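Local coordinates for hypothetical protein (Trypanosoma cruzi, PDB 1YZV) that is of unknown function but belongs to the isochorismatase superfamily and is probably a hydrolase, possibly a ribonuclease, at residues A22-D27 with L125-A130; V62-E67 with F94-P99; Q100-V105 with L132-K137. All blocks are in the same frame, centred on the assembly; numbering follows the deposited sequence.

Overall arrangement
All three contacts belong to one alpha/beta domain, on whose six-stranded parallel sheet strands 20-26 and 61-68 run as neighbours. Contact 1 packs helix 120-133 on strand 20-26; contact 2 sets the loop 94-99 against strand 61-68; contact 3 joins the weakly formed helical turn 102-105 to the chain just past the C-terminal end of helix 120-133. Centres lie about 7 Å apart for contacts 1 and 2, and about 10 Å for either with contact 3. Along the chain, contact 2 is nested within the loop closed by contact 1 and precedes contact 3, whose segments alternate with those of contact 1. The loop 94-99 thus fills the gap between sheet and helix 120-133.

Contact 1 of 3, residues A22-D27 with L125-A130; sequences AFFCCD and LQTAAA
Thr127 meets Phe24 and Cys26 where helix 120-133 packs on strand 20-26, an inner strand of the parallel sheet in the isochorismatase-type alpha/beta/alpha fold. The contact is small, about 90 Å² in total, and Thr127 supplies roughly half of it. The closest backbone approach, Thr127 CA to Cys26 CA, is 8.8 Å, so the meeting is made by side chains that bridge a fairly wide backbone separation.

The methyl of Thr127 does the apolar work. CG2 of Thr127 lies in the plane of the Phe24 ring, at its edge, 3.9 Å from Phe24 CD2, so this is an edge contact. Phe24 is also packed by Ile64, Val113 and Leu115 from the flanking strands and by Met96 from the loop.

The torsion of Thr127 divides its branches. With chi1 at -58°, CG2 is opposite the backbone N and reaches the sheet, while OG1 sits beside that N and turns back along the helix. OG1 is bonded to Cys123 O one turn earlier, and it also takes the backbone N of Met96, so a buried hydroxyl has two polar partners, one of them tying the 94-99 loop to the helix.

Just beyond the strand, Asp27 forms a salt bridge with Lys91 and touches Cys123. This grouping is consistent with the Asp-Lys-Cys triad of isochorismatase-like cysteine hydrolases. The helix also meets the second subunit, where Gln126 NE2 bonds Met178 O of that neighbouring chain. A looser touch within the contact is that of Cys26 SG, 4.4 Å from Thr127 OG1.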
loop_
_atom_site.group_PDB
_atom_site.type_symbol
_atom_site.label_atom_id
_atom_site.label_comp_id
_atom_site.label_asym_id
_atom_site.label_seq_id
_atom_site.Cartn_x
_atom_site.Cartn_y
_atom_site.Cartn_z
ATOM N N ALA A 22 -6.710 -14.321 -21.871
ATOM C CA ALA A 22 -6.641 -15.706 -21.339
ATOM C C ALA A 22 -7.086 -15.676 -19.892
ATOM O O ALA A 22 -6.685 -14.807 -19.113
ATOM C CB ALA A 22 -5.223 -16.267 -21.429
ATOM N N PHE A 23 -7.961 -16.607 -19.557
ATOM C CA PHE A 23 -8.391 -16.817 -18.209
ATOM C C PHE A 23 -7.578 -17.994 -17.662
ATOM O O PHE A 23 -7.715 -19.136 -18.117
ATOM C CB PHE A 23 -9.905 -17.073 -18.176
ATOM C CG PHE A 23 -10.724 -15.862 -18.512
ATOM C CD1 PHE A 23 -11.088 -14.948 -17.524
ATOM C CD2 PHE A 23 -11.131 -15.632 -19.811
ATOM C CE1 PHE A 23 -11.756 -13.804 -17.852
ATOM C CE2 PHE A 23 -11.714 -14.420 -20.155
ATOM C CZ PHE A 23 -12.078 -13.539 -19.181
ATOM N N PHE A 24 -6.709 -17.686 -16.706
ATOM C CA PHE A 24 -5.857 -18.687 -16.043
ATOM C C PHE A 24 -6.422 -19.091 -14.688
ATOM O O PHE A 24 -6.310 -18.351 -13.712
ATOM C CB PHE A 24 -4.460 -18.153 -15.821
ATOM C CG PHE A 24 -3.534 -18.269 -17.016
ATOM C CD1 PHE A 24 -4.008 -18.292 -18.310
ATOM C CD2 PHE A 24 -2.161 -18.362 -16.822
ATOM C CE1 PHE A 24 -3.144 -18.471 -19.374
ATOM C CE2 PHE A 24 -1.291 -18.514 -17.876
ATOM C CZ PHE A 24 -1.781 -18.542 -19.164
ATOM N N CYS A 25 -6.962 -20.306 -14.659
ATOM C CA CYS A 25 -7.556 -20.934 -13.490
ATOM C C CYS A 25 -6.515 -21.877 -12.841
ATOM O O CYS A 25 -6.247 -22.970 -13.319
ATOM C CB CYS A 25 -8.779 -21.719 -13.946
ATOM S SG CYS A 25 -9.686 -22.590 -12.657
ATOM N N CYS A 26 -5.887 -21.380 -11.804
ATOM C CA CYS A 26 -4.735 -22.009 -11.166
ATOM C C CYS A 26 -5.140 -23.001 -10.083
ATOM O O CYS A 26 -5.505 -22.599 -8.985
ATOM C CB CYS A 26 -3.870 -20.927 -10.532
ATOM S SG CYS A 26 -2.205 -21.320 -10.307
ATOM N N ASP A 27 -5.102 -24.288 -10.412
ATOM C CA ASP A 27 -5.036 -25.360 -9.389
ATOM C C ASP A 27 -6.159 -25.326 -8.313
ATOM O O ASP A 27 -5.913 -25.550 -7.120
ATOM C CB ASP A 27 -3.659 -25.300 -8.694
ATOM C CG ASP A 27 -2.479 -25.484 -9.648
ATOM O OD1 ASP A 27 -2.667 -25.658 -10.892
ATOM O OD2 ASP A 27 -1.333 -25.217 -9.169
ATOM N N LEU A 125 1.222 -16.259 -7.440
ATOM C CA LEU A 125 2.349 -15.368 -7.406
ATOM C C LEU A 125 3.382 -15.658 -8.502
ATOM O O LEU A 125 3.857 -14.727 -9.167
ATOM C CB LEU A 125 3.041 -15.455 -6.047
ATOM C CG LEU A 125 4.231 -14.515 -5.835
ATOM C CD1 LEU A 125 3.800 -13.080 -5.948
ATOM C CD2 LEU A 125 4.952 -14.774 -4.499
ATOM N N GLN A 126 3.874 -16.894 -8.544
ATOM C CA GLN A 126 4.881 -17.270 -9.516
ATOM C C GLN A 126 4.414 -17.197 -10.990
ATOM O O GLN A 126 5.196 -16.882 -11.872
ATOM C CB GLN A 126 5.507 -18.650 -9.197
ATOM C CG GLN A 126 6.136 -18.650 -7.807
ATOM C CD GLN A 126 7.007 -19.809 -7.512
ATOM O OE1 GLN A 126 7.617 -20.409 -8.420
ATOM N NE2 GLN A 126 7.095 -20.150 -6.223
ATOM N N THR A 127 3.146 -17.472 -11.237
ATOM C CA THR A 127 2.557 -17.308 -12.574
ATOM C C THR A 127 2.540 -15.838 -12.987
ATOM O O THR A 127 2.876 -15.505 -14.115
ATOM C CB THR A 127 1.132 -17.940 -12.632
ATOM O OG1 THR A 127 1.186 -19.336 -12.284
ATOM C CG2 THR A 127 0.500 -17.786 -14.009
ATOM N N ALA A 128 2.132 -14.952 -12.080
ATOM C CA ALA A 128 2.129 -13.517 -12.353
ATOM C C ALA A 128 3.535 -13.059 -12.726
ATOM O O ALA A 128 3.700 -12.328 -13.697
ATOM C CB ALA A 128 1.624 -12.707 -11.151
ATOM N N ALA A 129 4.519 -13.463 -11.937
ATOM C CA ALA A 129 5.884 -13.090 -12.200
ATOM C C ALA A 129 6.334 -13.570 -13.571
ATOM O O ALA A 129 7.001 -12.831 -14.298
ATOM C CB ALA A 129 6.819 -13.633 -11.095
ATOM N N ALA A 130 6.045 -14.828 -13.887
ATOM C CA ALA A 130 6.405 -15.412 -15.193
ATOM C C ALA A 130 5.732 -14.674 -16.382
ATOM O O ALA A 130 6.377 -14.387 -17.393
ATOM C CB ALA A 130 6.045 -16.899 -15.211
#

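Contact 2 of 3, residues V62-E67 with F94-P99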
loop_
_atom_site.group_PDB
_atom_site.type_symbol
_atom_site.label_atom_id
_atom_site.label_comp_id
_atom_site.label_asym_id
_atom_site.label_seq_id
_atom_site.Cartn_x
_atom_site.Cartn_y
_atom_site.Cartn_z
ATOM N N VAL A 62 -9.663 -17.362 -24.210
ATOM C CA VAL A 62 -9.176 -18.712 -24.018
ATOM C C VAL A 62 -9.159 -19.015 -22.522
ATOM O O VAL A 62 -8.916 -18.128 -21.710
ATOM C CB VAL A 62 -7.784 -18.935 -24.681
ATOM C CG1 VAL A 62 -6.751 -18.026 -24.114
ATOM C CG2 VAL A 62 -7.348 -20.417 -24.591
ATOM N N TYR A 63 -9.594 -20.221 -22.158
ATOM C CA TYR A 63 -9.727 -20.630 -20.746
ATOM C C TYR A 63 -8.764 -21.793 -20.492
ATOM O O TYR A 63 -8.966 -22.910 -21.013
ATOM C CB TYR A 63 -11.191 -21.043 -20.477
ATOM C CG TYR A 63 -11.640 -21.040 -19.038
ATOM C CD1 TYR A 63 -11.299 -22.092 -18.169
ATOM C CD2 TYR A 63 -12.384 -19.986 -18.522
ATOM C CE1 TYR A 63 -11.666 -22.081 -16.841
ATOM C CE2 TYR A 63 -12.787 -19.993 -17.174
ATOM C CZ TYR A 63 -12.445 -21.069 -16.356
ATOM O OH TYR A 63 -12.840 -21.083 -15.037
ATOM N N ILE A 64 -7.768 -21.520 -19.652
ATOM C CA ILE A 64 -6.670 -22.403 -19.334
ATOM C C ILE A 64 -6.690 -22.808 -17.872
ATOM O O ILE A 64 -6.764 -21.958 -16.970
ATOM C CB ILE A 64 -5.306 -21.705 -19.678
ATOM C CG1 ILE A 64 -5.387 -21.254 -21.130
ATOM C CG2 ILE A 64 -4.123 -22.615 -19.323
ATOM C CD1 ILE A 64 -4.158 -20.842 -21.727
ATOM N N VAL A 65 -6.729 -24.121 -17.651
ATOM C CA VAL A 65 -6.762 -24.715 -16.318
ATOM C C VAL A 65 -5.494 -25.547 -16.110
ATOM O O VAL A 65 -5.086 -26.342 -16.987
ATOM C CB VAL A 65 -7.983 -25.635 -16.153
ATOM C CG1 VAL A 65 -8.096 -26.120 -14.729
ATOM C CG2 VAL A 65 -9.273 -24.909 -16.610
ATOM N N THR A 66 -4.858 -25.361 -14.959
ATOM C CA THR A 66 -3.800 -26.275 -14.550
ATOM C C THR A 66 -4.204 -27.031 -13.290
ATOM O O THR A 66 -5.085 -26.616 -12.536
ATOM C CB THR A 66 -2.471 -25.556 -14.304
ATOM O OG1 THR A 66 -2.655 -24.511 -13.322
ATOM C CG2 THR A 66 -1.946 -25.005 -15.610
ATOM N N GLU A 67 -3.624 -28.212 -13.147
ATOM C CA GLU A 67 -3.772 -29.015 -11.959
ATOM C C GLU A 67 -2.396 -29.406 -11.519
ATOM O O GLU A 67 -1.619 -29.989 -12.301
ATOM C CB GLU A 67 -4.629 -30.225 -12.277
ATOM C CG GLU A 67 -6.040 -29.852 -12.760
ATOM C CD GLU A 67 -6.925 -31.032 -13.166
ATOM O OE1 GLU A 67 -6.379 -32.088 -13.514
ATOM O OE2 GLU A 67 -8.184 -30.849 -13.254
ATOM N N PHE A 94 5.429 -24.616 -10.294
ATOM C CA PHE A 94 4.430 -23.860 -9.521
ATOM C C PHE A 94 3.751 -22.846 -10.462
ATOM O O PHE A 94 2.521 -22.836 -10.593
ATOM C CB PHE A 94 5.042 -23.210 -8.289
ATOM C CG PHE A 94 5.632 -24.194 -7.329
ATOM C CD1 PHE A 94 4.979 -25.382 -7.043
ATOM C CD2 PHE A 94 6.856 -23.955 -6.755
ATOM C CE1 PHE A 94 5.551 -26.324 -6.198
ATOM C CE2 PHE A 94 7.394 -24.816 -5.826
ATOM C CZ PHE A 94 6.762 -26.056 -5.593
ATOM N N ALA A 95 4.554 -22.126 -11.230
ATOM C CA ALA A 95 4.002 -21.271 -12.328
ATOM C C ALA A 95 3.274 -22.088 -13.414
ATOM O O ALA A 95 3.695 -23.188 -13.780
ATOM C CB ALA A 95 5.080 -20.422 -12.931
ATOM N N MET A 96 2.213 -21.502 -13.988
ATOM C CA MET A 96 1.357 -22.187 -14.938
ATOM C C MET A 96 1.969 -22.234 -16.337
ATOM O O MET A 96 1.453 -22.974 -17.180
ATOM C CB MET A 96 -0.020 -21.527 -15.029
ATOM C CG MET A 96 -0.827 -21.609 -13.756
ATOM S SD MET A 96 -2.370 -20.687 -13.936
ATOM C CE MET A 96 -3.209 -21.587 -15.227
ATOM N N LEU A 97 3.134 -21.611 -16.541
ATOM C CA LEU A 97 3.644 -21.371 -17.900
ATOM C C LEU A 97 4.506 -22.507 -18.389
ATOM O O LEU A 97 5.681 -22.334 -18.768
ATOM C CB LEU A 97 4.381 -20.023 -17.995
ATOM C CG LEU A 97 3.455 -18.815 -17.927
ATOM C CD1 LEU A 97 4.330 -17.585 -17.951
ATOM C CD2 LEU A 97 2.523 -18.789 -19.130
ATOM N N VAL A 98 3.919 -23.684 -18.328
ATOM C CA VAL A 98 4.598 -24.897 -18.711
ATOM C C VAL A 98 4.553 -25.013 -20.238
ATOM O O VAL A 98 3.758 -24.333 -20.892
ATOM C CB VAL A 98 3.986 -26.110 -17.988
ATOM C CG1 VAL A 98 4.204 -25.976 -16.460
ATOM C CG2 VAL A 98 2.494 -26.249 -18.269
ATOM N N PRO A 99 5.447 -25.826 -20.815
ATOM C CA PRO A 99 5.526 -25.912 -22.294
ATOM C C PRO A 99 4.203 -26.157 -23.043
ATOM O O PRO A 99 4.012 -25.598 -24.095
ATOM C CB PRO A 99 6.517 -27.055 -22.530
ATOM C CG PRO A 99 7.380 -27.100 -21.283
ATOM C CD PRO A 99 6.502 -26.627 -20.141
#
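No ring or planar side chain of either segment enters the meeting of Met96 with Thr66 and Ile64; the flat group involved is the peptide carbonyl of Ile64, whose O lies 4.0 Å from Met96 CE. The contact is therefore one unbranched thioether chain laid against a strand, burying about 158 Å², nearly half of it on Met96.

Thr66 is the main partner, and both of its branches are used. Thr66 OG1 is 3.5 Å from Met96 CG, and Met96 CE comes equally near to it, so the bent end of the methionine lies alongside the hydroxyl oxygen. A chi3 of 64° bends the chain and brings CE back to that oxygen. The same Met96 CE is 3.7 Å from Thr66 CG2, and it also reaches Ile64, with Met96 CE 4.3 Å from Ile64 CG2.

These touches are van der Waals packing, and no hydrogen bond joins the segments. Thr66 OG1 has its polar partner in Asp27, bonded through OD1. Thr66 thus holds one oxygen of that carboxylate directly and is a second-shell residue of the probable site.

The loop is folded tightly just past Met96: Val98 N bonds Met96 O at 2.8 Å, closing an inverse gamma turn centred on Leu97. Across the segments Thr66 and Met96 are the closest backbone pair, with Thr66 CA and Met96 CA 6.6 Å apart. The result is a loop following strand 87-91 that folds back over its sheet neighbour 61-68, beside the probable Asp-Lys-Cys site of the isochorismatase fold.

Contact 3 of 3, residues Q100-V105 with L132-K137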
loop_
_atom_site.group_PDB
_atom_site.type_symbol
_atom_site.label_atom_id
_atom_site.label_comp_id
_atom_site.label_asym_id
_atom_site.label_seq_id
_atom_site.Cartn_x
_atom_site.Cartn_y
_atom_site.Cartn_z
ATOM N N GLN A 100 3.266 -26.894 -22.479
ATOM C CA GLN A 100 1.962 -27.080 -23.126
ATOM C C GLN A 100 1.041 -25.840 -23.126
ATOM O O GLN A 100 0.048 -25.767 -23.885
ATOM C CB GLN A 100 1.216 -28.221 -22.448
ATOM C CG GLN A 100 1.630 -29.618 -22.930
ATOM C CD GLN A 100 0.709 -30.705 -22.382
ATOM O OE1 GLN A 100 0.693 -30.976 -21.166
ATOM N NE2 GLN A 100 -0.127 -31.275 -23.262
ATOM N N VAL A 101 1.260 -24.969 -22.147
ATOM C CA VAL A 101 0.504 -23.717 -22.036
ATOM C C VAL A 101 1.030 -22.602 -22.940
ATOM O O VAL A 101 0.253 -21.830 -23.502
ATOM C CB VAL A 101 0.500 -23.248 -20.558
ATOM C CG1 VAL A 101 -0.044 -21.811 -20.407
ATOM C CG2 VAL A 101 -0.297 -24.243 -19.739
ATOM N N MET A 102 2.333 -22.621 -23.208
ATOM C CA MET A 102 2.989 -21.553 -23.939
ATOM C C MET A 102 2.426 -21.265 -25.337
ATOM O O MET A 102 2.262 -20.100 -25.667
ATOM C CB MET A 102 4.511 -21.803 -23.986
ATOM C CG MET A 102 5.180 -21.604 -22.647
ATOM S SD MET A 102 5.285 -19.859 -22.168
ATOM C CE MET A 102 6.662 -19.249 -23.144
ATOM N N PRO A 103 2.082 -22.297 -26.140
ATOM C CA PRO A 103 1.463 -22.036 -27.453
ATOM C C PRO A 103 0.049 -21.409 -27.399
ATOM O O PRO A 103 -0.544 -21.073 -28.450
ATOM C CB PRO A 103 1.369 -23.426 -28.092
ATOM C CG PRO A 103 2.172 -24.357 -27.202
ATOM C CD PRO A 103 2.194 -23.737 -25.855
ATOM N N LEU A 104 -0.516 -21.325 -26.200
ATOM C CA LEU A 104 -1.833 -20.716 -26.003
ATOM C C LEU A 104 -1.765 -19.245 -25.641
ATOM O O LEU A 104 -2.723 -18.518 -25.887
ATOM C CB LEU A 104 -2.606 -21.468 -24.914
ATOM C CG LEU A 104 -3.579 -22.591 -25.300
ATOM C CD1 LEU A 104 -3.325 -23.190 -26.600
ATOM C CD2 LEU A 104 -3.620 -23.660 -24.211
ATOM N N VAL A 105 -0.654 -18.809 -25.062
ATOM C CA VAL A 105 -0.515 -17.449 -24.565
ATOM C C VAL A 105 0.678 -16.717 -25.158
ATOM O O VAL A 105 0.699 -15.492 -25.180
ATOM C CB VAL A 105 -0.402 -17.469 -22.985
ATOM C CG1 VAL A 105 0.864 -18.175 -22.506
ATOM C CG2 VAL A 105 -0.438 -16.079 -22.410
ATOM N N LEU A 132 4.793 -11.551 -16.265
ATOM C CA LEU A 132 5.432 -10.251 -16.357
ATOM C C LEU A 132 6.745 -10.367 -17.117
ATOM O O LEU A 132 7.079 -9.476 -17.900
ATOM C CB LEU A 132 5.677 -9.643 -14.993
ATOM C CG LEU A 132 4.481 -9.028 -14.246
ATOM C CD1 LEU A 132 4.978 -8.493 -12.929
ATOM C CD2 LEU A 132 3.835 -7.924 -15.104
ATOM N N ASP A 133 7.463 -11.463 -16.914
ATOM C CA ASP A 133 8.653 -11.713 -17.701
ATOM C C ASP A 133 8.377 -11.823 -19.186
ATOM O O ASP A 133 9.277 -11.572 -19.960
ATOM C CB ASP A 133 9.372 -12.981 -17.252
ATOM C CG ASP A 133 10.114 -12.790 -15.962
ATOM O OD1 ASP A 133 10.457 -11.623 -15.661
ATOM O OD2 ASP A 133 10.369 -13.803 -15.259
ATOM N N MET A 134 7.198 -12.296 -19.574
ATOM C CA MET A 134 6.792 -12.375 -20.986
ATOM C C MET A 134 6.187 -11.073 -21.540
ATOM O O MET A 134 5.625 -11.073 -22.635
ATOM C CB MET A 134 5.725 -13.449 -21.138
ATOM C CG MET A 134 6.225 -14.829 -20.902
ATOM S SD MET A 134 4.911 -16.049 -20.871
ATOM C CE MET A 134 4.292 -15.903 -22.542
ATOM N N LYS A 135 6.183 -10.022 -20.719
ATOM C CA LYS A 135 5.638 -8.708 -21.049
ATOM C C LYS A 135 4.142 -8.762 -21.338
ATOM O O LYS A 135 3.630 -8.016 -22.162
ATOM C CB LYS A 135 6.436 -8.041 -22.180
ATOM C CG LYS A 135 7.929 -7.861 -21.835
ATOM C CD LYS A 135 8.669 -7.171 -22.993
ATOM C CE LYS A 135 10.237 -7.262 -22.900
ATOM N NZ LYS A 135 10.941 -6.843 -24.213
ATOM N N LYS A 136 3.427 -9.606 -20.595
ATOM C CA LYS A 136 1.978 -9.635 -20.660
ATOM C C LYS A 136 1.404 -8.774 -19.520
ATOM O O LYS A 136 2.017 -8.639 -18.466
ATOM C CB LYS A 136 1.473 -11.073 -20.533
ATOM C CG LYS A 136 2.061 -12.088 -21.533
ATOM C CD LYS A 136 1.645 -11.777 -22.946
ATOM C CE LYS A 136 2.161 -12.800 -23.942
ATOM N NZ LYS A 136 1.578 -12.545 -25.320
ATOM N N LYS A 137 0.202 -8.260 -19.721
ATOM C CA LYS A 137 -0.590 -7.630 -18.664
ATOM C C LYS A 137 -1.234 -8.750 -17.895
ATOM O O LYS A 137 -1.659 -9.756 -18.479
ATOM C CB LYS A 137 -1.682 -6.716 -19.274
ATOM C CG LYS A 137 -2.610 -6.028 -18.194
ATOM C CD LYS A 137 -3.656 -5.108 -18.852
ATOM C CE LYS A 137 -3.069 -3.734 -19.275
ATOM N NZ LYS A 137 -3.774 -3.177 -20.496
#
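Met134, just past the C-terminal end of helix 120-133, reaches toward Met102 tip to tip, with Met134 SD 4.0 Å from Met102 SD. Both chains are bent: chi3 of Met134 is 63°, whereas Met102 turns at chi2 and again at chi3. The bend of Met134 carries its methyl to Val105 as well, and Met134 CE lies 4.1 Å from Val105 CG1. One side chain therefore touches two residues of the weakly formed helical turn 102-105, an apolar patch that is only partly buried on the methionine side but enclosed at Val105.

At Lys135 the backbone leaves the helix with positive phi, and the bonds back into the last turn make a Schellman motif. One of them, Lys135 N to Leu132 O, measures 3.0 Å. This reversal turns the chain so that Lys136 again faces residues 100-105.

Lys136 supplies the polar half. Its NZ donates to Val105 O at 3.1 Å, and the C=O...N angle of 164° means the ammonium approaches nearly head-on to the carbonyl. Lys136 CE follows closely, 3.3 Å from Val105 O. Lys136 NZ also bonds Val110 O, its stronger partner, so a single ammonium links two backbone carbonyls, that of Val105 and that at the start of strand 110-118.

Lys137 then enters strand 137-146 and pairs by backbone bonds with Glu111 and Val113. The segment thus forms the return of a beta-alpha-beta crossover, from strand 110-118 through helix 120-133 to strand 137-146, in the parallel-sheet fold of the isochorismatase family.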